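Local coordinates for fluorescence recovery protein (Synechocystis sp., PDB 4JDX) that accelerates conversion of the active, phycobilisome-quenching form of the orange carotenoid protein to its inactive form, restoring fluorescence after photoprotective quenching, at residues I81-K89 with K105-L115. Numbering follows the deposited sequence.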
ATOM      1  N   ILE A  81     -24.591   8.222 -15.536  1.00 49.46           N
ATOM      2  CA  ILE A  81     -24.203   8.935 -16.750  1.00 51.81           C
ATOM      3  C   ILE A  81     -22.850   9.612 -16.563  1.00 46.59           C
ATOM      4  O   ILE A  81     -22.018   9.623 -17.470  1.00 42.05           O
ATOM      5  CB  ILE A  81     -25.240  10.006 -17.139  1.00 56.17           C
ATOM      6  CG1 ILE A  81     -26.565   9.346 -17.522  1.00 59.61           C
ATOM      7  CG2 ILE A  81     -24.722  10.861 -18.294  1.00 54.46           C
ATOM      8  CD1 ILE A  81     -26.511   8.578 -18.835  1.00 54.11           C
ATOM      9  N   PHE A  82     -22.638  10.177 -15.378  1.00 45.84           N
ATOM     10  CA  PHE A  82     -21.379  10.836 -15.057  1.00 52.93           C
ATOM     11  C   PHE A  82     -20.253   9.812 -15.021  1.00 47.26           C
ATOM     12  O   PHE A  82     -19.135  10.085 -15.458  1.00 54.25           O
ATOM     13  CB  PHE A  82     -21.479  11.548 -13.702  1.00 48.03           C
ATOM     14  CG  PHE A  82     -22.529  12.632 -13.654  1.00 50.10           C
ATOM     15  CD1 PHE A  82     -22.942  13.272 -14.809  1.00 44.53           C
ATOM     16  CD2 PHE A  82     -23.102  13.010 -12.451  1.00 50.54           C
ATOM     17  CE1 PHE A  82     -23.903  14.264 -14.766  1.00 44.44           C
ATOM     18  CE2 PHE A  82     -24.064  14.003 -12.405  1.00 44.63           C
ATOM     19  CZ  PHE A  82     -24.464  14.630 -13.562  1.00 44.49           C
ATOM     20  N   VAL A  83     -20.563   8.625 -14.511  1.00 44.87           N
ATOM     21  CA  VAL A  83     -19.574   7.562 -14.384  1.00 45.48           C
ATOM     22  C   VAL A  83     -19.031   7.175 -15.753  1.00 40.53           C
ATOM     23  O   VAL A  83     -17.818   7.100 -15.947  1.00 51.79           O
ATOM     24  CB  VAL A  83     -20.170   6.308 -13.706  1.00 52.77           C
ATOM     25  CG1 VAL A  83     -19.165   5.157 -13.712  1.00 44.40           C
ATOM     26  CG2 VAL A  83     -20.620   6.627 -12.283  1.00 45.85           C
ATOM     27  N   PHE A  84     -19.929   6.931 -16.702  1.00 42.48           N
ATOM     28  CA  PHE A  84     -19.520   6.559 -18.054  1.00 49.25           C
ATOM     29  C   PHE A  84     -18.621   7.621 -18.675  1.00 44.73           C
ATOM     30  O   PHE A  84     -17.616   7.301 -19.309  1.00 48.77           O
ATOM     31  CB  PHE A  84     -20.741   6.311 -18.943  1.00 50.87           C
ATOM     32  CG  PHE A  84     -21.322   4.932 -18.795  1.00 49.60           C
ATOM     33  CD1 PHE A  84     -20.557   3.816 -19.072  1.00 43.39           C
ATOM     34  CD2 PHE A  84     -22.630   4.754 -18.380  1.00 53.07           C
ATOM     35  CE1 PHE A  84     -21.084   2.549 -18.934  1.00 61.56           C
ATOM     36  CE2 PHE A  84     -23.159   3.485 -18.242  1.00 47.69           C
ATOM     37  CZ  PHE A  84     -22.384   2.384 -18.521  1.00 51.42           C
ATOM     38  N   ALA A  85     -18.980   8.885 -18.475  1.00 54.13           N
ATOM     39  CA  ALA A  85     -18.186   9.998 -18.976  1.00 55.10           C
ATOM     40  C   ALA A  85     -16.765   9.919 -18.430  1.00 49.40           C
ATOM     41  O   ALA A  85     -15.792  10.094 -19.167  1.00 48.13           O
ATOM     42  CB  ALA A  85     -18.829  11.320 -18.583  1.00 55.22           C
ATOM     43  N   GLN A  86     -16.651   9.649 -17.134  1.00 49.52           N
ATOM     44  CA  GLN A  86     -15.349   9.531 -16.484  1.00 47.49           C
ATOM     45  C   GLN A  86     -14.557   8.363 -17.067  1.00 49.24           C
ATOM     46  O   GLN A  86     -13.378   8.501 -17.399  1.00 51.48           O
ATOM     47  CB  GLN A  86     -15.520   9.335 -14.978  1.00 55.49           C
ATOM     48  CG  GLN A  86     -14.216   9.398 -14.200  1.00 68.23           C
ATOM     49  CD  GLN A  86     -13.588  10.785 -14.221  1.00 79.92           C
ATOM     50  OE1 GLN A  86     -14.273  11.784 -14.442  1.00 74.18           O
ATOM     51  NE2 GLN A  86     -12.281  10.850 -13.991  1.00 79.02           N
ATOM     52  N   LEU A  87     -15.215   7.214 -17.186  1.00 47.17           N
ATOM     53  CA  LEU A  87     -14.602   6.020 -17.760  1.00 52.14           C
ATOM     54  C   LEU A  87     -14.100   6.290 -19.171  1.00 51.73           C
ATOM     55  O   LEU A  87     -13.032   5.817 -19.564  1.00 51.23           O
ATOM     56  CB  LEU A  87     -15.612   4.874 -17.793  1.00 43.75           C
ATOM     57  CG  LEU A  87     -16.095   4.380 -16.429  1.00 55.60           C
ATOM     58  CD1 LEU A  87     -17.179   3.320 -16.596  1.00 43.44           C
ATOM     59  CD2 LEU A  87     -14.923   3.853 -15.599  1.00 51.17           C
ATOM     60  N   LEU A  88     -14.880   7.053 -19.929  1.00 44.55           N
ATOM     61  CA  LEU A  88     -14.525   7.397 -21.299  1.00 40.86           C
ATOM     62  C   LEU A  88     -13.320   8.326 -21.308  1.00 45.99           C
ATOM     63  O   LEU A  88     -12.399   8.168 -22.112  1.00 54.85           O
ATOM     64  CB  LEU A  88     -15.705   8.078 -21.985  1.00 50.15           C
ATOM     65  CG  LEU A  88     -15.506   8.464 -23.450  1.00 37.94           C
ATOM     66  CD1 LEU A  88     -15.313   7.227 -24.319  1.00 41.34           C
ATOM     67  CD2 LEU A  88     -16.689   9.288 -23.923  1.00 50.98           C
ATOM     68  N   LYS A  89     -13.332   9.296 -20.401  1.00 48.04           N
ATOM     69  CA  LYS A  89     -12.235  10.243 -20.281  1.00 56.41           C
ATOM     70  C   LYS A  89     -10.956   9.530 -19.850  1.00 58.61           C
ATOM     71  O   LYS A  89      -9.857   9.901 -20.264  1.00 56.34           O
ATOM     72  CB  LYS A  89     -12.589  11.334 -19.270  1.00 64.51           C
ATOM     73  CG  LYS A  89     -11.687  12.550 -19.348  1.00 75.15           C
ATOM     74  CD  LYS A  89     -12.018  13.563 -18.272  1.00 75.75           C
ATOM     75  CE  LYS A  89     -11.130  14.787 -18.394  1.00 86.93           C
ATOM     76  NZ  LYS A  89     -11.179  15.630 -17.171  1.00 93.18           N
ATOM     77  N   LYS A 105     -28.257   9.649 -24.641  1.00 52.30           N
ATOM     78  CA  LYS A 105     -27.321   9.292 -23.579  1.00 51.79           C
ATOM     79  C   LYS A 105     -25.885   9.303 -24.086  1.00 46.83           C
ATOM     80  O   LYS A 105     -24.985   9.797 -23.410  1.00 50.22           O
ATOM     81  CB  LYS A 105     -27.658   7.913 -23.015  1.00 59.26           C
ATOM     82  CG  LYS A 105     -28.943   7.887 -22.214  1.00 62.57           C
ATOM     83  CD  LYS A 105     -29.419   6.470 -21.966  1.00 58.20           C
ATOM     84  CE  LYS A 105     -30.768   6.472 -21.276  1.00 61.42           C
ATOM     85  NZ  LYS A 105     -31.494   5.198 -21.489  1.00 71.75           N
ATOM     86  N   GLN A 106     -25.676   8.754 -25.278  1.00 41.00           N
ATOM     87  CA  GLN A 106     -24.344   8.710 -25.869  1.00 48.78           C
ATOM     88  C   GLN A 106     -23.790  10.118 -26.054  1.00 55.13           C
ATOM     89  O   GLN A 106     -22.647  10.397 -25.693  1.00 64.25           O
ATOM     90  CB  GLN A 106     -24.376   7.989 -27.217  1.00 41.43           C
ATOM     91  CG  GLN A 106     -24.770   6.527 -27.132  1.00 51.95           C
ATOM     92  CD  GLN A 106     -24.580   5.795 -28.447  1.00 51.97           C
ATOM     93  OE1 GLN A 106     -23.493   5.805 -29.025  1.00 46.63           O
ATOM     94  NE2 GLN A 106     -25.640   5.155 -28.927  1.00 49.13           N
ATOM     95  N   SER A 107     -24.613  11.002 -26.608  1.00 44.10           N
ATOM     96  CA  SER A 107     -24.195  12.369 -26.887  1.00 63.21           C
ATOM     97  C   SER A 107     -23.816  13.095 -25.604  1.00 48.27           C
ATOM     98  O   SER A 107     -22.793  13.778 -25.543  1.00 50.04           O
ATOM     99  CB  SER A 107     -25.314  13.128 -27.603  1.00 58.71           C
ATOM    100  OG  SER A 107     -25.542  12.593 -28.893  1.00 76.21           O
ATOM    101  N   LYS A 108     -24.649  12.943 -24.581  1.00 47.75           N
ATOM    102  CA  LYS A 108     -24.426  13.608 -23.303  1.00 57.78           C
ATOM    103  C   LYS A 108     -23.109  13.138 -22.690  1.00 56.25           C
ATOM    104  O   LYS A 108     -22.312  13.943 -22.207  1.00 56.41           O
ATOM    105  CB  LYS A 108     -25.587  13.316 -22.351  1.00 54.77           C
ATOM    106  CG  LYS A 108     -25.485  14.011 -21.003  1.00 63.15           C
ATOM    107  CD  LYS A 108     -25.557  15.523 -21.145  1.00 75.49           C
ATOM    108  CE  LYS A 108     -25.641  16.201 -19.786  1.00 82.94           C
ATOM    109  NZ  LYS A 108     -25.546  17.685 -19.881  1.00 89.25           N
ATOM    110  N   ILE A 109     -22.886  11.829 -22.726  1.00 40.80           N
ATOM    111  CA  ILE A 109     -21.668  11.239 -22.186  1.00 51.30           C
ATOM    112  C   ILE A 109     -20.430  11.768 -22.904  1.00 56.93           C
ATOM    113  O   ILE A 109     -19.501  12.266 -22.270  1.00 63.81           O
ATOM    114  CB  ILE A 109     -21.702   9.701 -22.300  1.00 48.81           C
ATOM    115  CG1 ILE A 109     -22.724   9.128 -21.315  1.00 48.25           C
ATOM    116  CG2 ILE A 109     -20.322   9.107 -22.040  1.00 38.64           C
ATOM    117  CD1 ILE A 109     -22.952   7.638 -21.460  1.00 49.48           C
ATOM    118  N   LYS A 110     -20.423  11.653 -24.227  1.00 57.02           N
ATOM    119  CA  LYS A 110     -19.304  12.130 -25.030  1.00 66.49           C
ATOM    120  C   LYS A 110     -19.025  13.600 -24.737  1.00 57.35           C
ATOM    121  O   LYS A 110     -17.871  14.016 -24.635  1.00 55.41           O
ATOM    122  CB  LYS A 110     -19.599  11.942 -26.519  1.00 61.92           C
ATOM    123  CG  LYS A 110     -19.725  10.490 -26.942  1.00 68.51           C
ATOM    124  CD  LYS A 110     -20.010  10.365 -28.427  1.00 73.30           C
ATOM    125  CE  LYS A 110     -20.190   8.913 -28.827  1.00 76.24           C
ATOM    126  NZ  LYS A 110     -20.295   8.744 -30.302  1.00 79.79           N
ATOM    127  N   ALA A 111     -20.094  14.375 -24.589  1.00 55.40           N
ATOM    128  CA  ALA A 111     -19.984  15.809 -24.349  1.00 58.30           C
ATOM    129  C   ALA A 111     -19.276  16.084 -23.027  1.00 57.24           C
ATOM    130  O   ALA A 111     -18.333  16.876 -22.968  1.00 59.29           O
ATOM    131  CB  ALA A 111     -21.369  16.452 -24.351  1.00 48.78           C
ATOM    132  N   LEU A 112     -19.732  15.422 -21.970  1.00 59.46           N
ATOM    133  CA  LEU A 112     -19.163  15.607 -20.639  1.00 71.37           C
ATOM    134  C   LEU A 112     -17.693  15.194 -20.599  1.00 67.48           C
ATOM    135  O   LEU A 112     -16.887  15.805 -19.896  1.00 70.07           O
ATOM    136  CB  LEU A 112     -19.962  14.802 -19.610  1.00 59.15           C
ATOM    137  CG  LEU A 112     -21.423  15.226 -19.446  1.00 63.86           C
ATOM    138  CD1 LEU A 112     -22.184  14.226 -18.583  1.00 64.96           C
ATOM    139  CD2 LEU A 112     -21.513  16.634 -18.863  1.00 71.95           C
ATOM    140  N   ALA A 113     -17.350  14.166 -21.369  1.00 59.67           N
ATOM    141  CA  ALA A 113     -15.993  13.630 -21.385  1.00 61.76           C
ATOM    142  C   ALA A 113     -15.041  14.519 -22.184  1.00 66.93           C
ATOM    143  O   ALA A 113     -13.839  14.543 -21.917  1.00 72.39           O
ATOM    144  CB  ALA A 113     -15.996  12.217 -21.953  1.00 53.63           C
ATOM    145  N   ARG A 114     -15.575  15.244 -23.163  1.00 78.63           N
ATOM    146  CA  ARG A 114     -14.758  16.135 -23.982  1.00 88.48           C
ATOM    147  C   ARG A 114     -14.129  17.225 -23.125  1.00 91.17           C
ATOM    148  O   ARG A 114     -12.947  17.538 -23.266  1.00 91.30           O
ATOM    149  CB  ARG A 114     -15.591  16.770 -25.098  1.00 94.41           C
ATOM    150  CG  ARG A 114     -15.695  15.927 -26.357  1.00 97.00           C
ATOM    151  CD  ARG A 114     -16.413  16.682 -27.466  1.00103.46           C
ATOM    152  NE  ARG A 114     -17.868  16.596 -27.344  1.00101.47           N
ATOM    153  CZ  ARG A 114     -18.631  15.704 -27.973  1.00 94.90           C
ATOM    154  NH1 ARG A 114     -18.095  14.802 -28.786  1.00 91.22           N
ATOM    155  NH2 ARG A 114     -19.943  15.714 -27.790  1.00 92.90           N
ATOM    156  N   LEU A 115     -14.930  17.798 -22.235  1.00 94.47           N
ATOM    157  CA  LEU A 115     -14.459  18.841 -21.334  1.00 99.78           C
ATOM    158  C   LEU A 115     -13.582  18.247 -20.237  1.00102.18           C
ATOM    159  O   LEU A 115     -13.630  17.048 -19.965  1.00103.19           O
ATOM    160  CB  LEU A 115     -15.647  19.582 -20.720  1.00 98.82           C
ATOM    161  CG  LEU A 115     -16.373  20.583 -21.628  1.00 99.91           C
ATOM    162  CD1 LEU A 115     -15.460  21.751 -21.983  1.00104.58           C
ATOM    163  CD2 LEU A 115     -16.905  19.910 -22.891  1.00100.19           C
ATOM    164  OXT LEU A 115     -12.801  18.953 -19.599  1.00108.05           O
TER
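K105 NZ has a salt bridge to E19 and a hydrogen bond to P14 O, and the lysine makes a cation-pi contact with W15. Its aliphatic part borders I81, with K105 CG 4.2 Å from I81 CD1. I81 is a knob in a hole formed by K105, K108, I109 and L112. The reverse knob is I109, seated among I81, F84, A85 and L88. Its chi1 of -71° sets CG1 anti to the carbonyl carbon, and the extended chain brings I109 CD1 to 3.6 Å from F84 CB. The other branch, I109 CG2, lies over the backbone of A85, 3.8 Å from A85 N. This is knobs-into-holes packing of helix 80-89 against the C-terminal helix 103-114; the axes of segments 81-89 and 105-114 cross at -53°. F84 and L87 pack on F27 of helix 17-47, which covers another part of helix 80-89. At I109, an alanine would probably open a gap against F84, A85 and L88 and take one wall from the hole that holds I81. Small residues let the backbones come close: A85 CA and A113 CA are 4.9 Å apart, and A113 CB lies 3.5 Å from A85 O. L88 CD2 rests on A113 CB at 3.6 Å. L112 CD1 meets the edge of the F82 ring, 4.0 Å from F82 CD1. The extended K89 chain runs past A113 O toward the poorly ordered C-terminal carboxylate of L115, without forming a salt bridge.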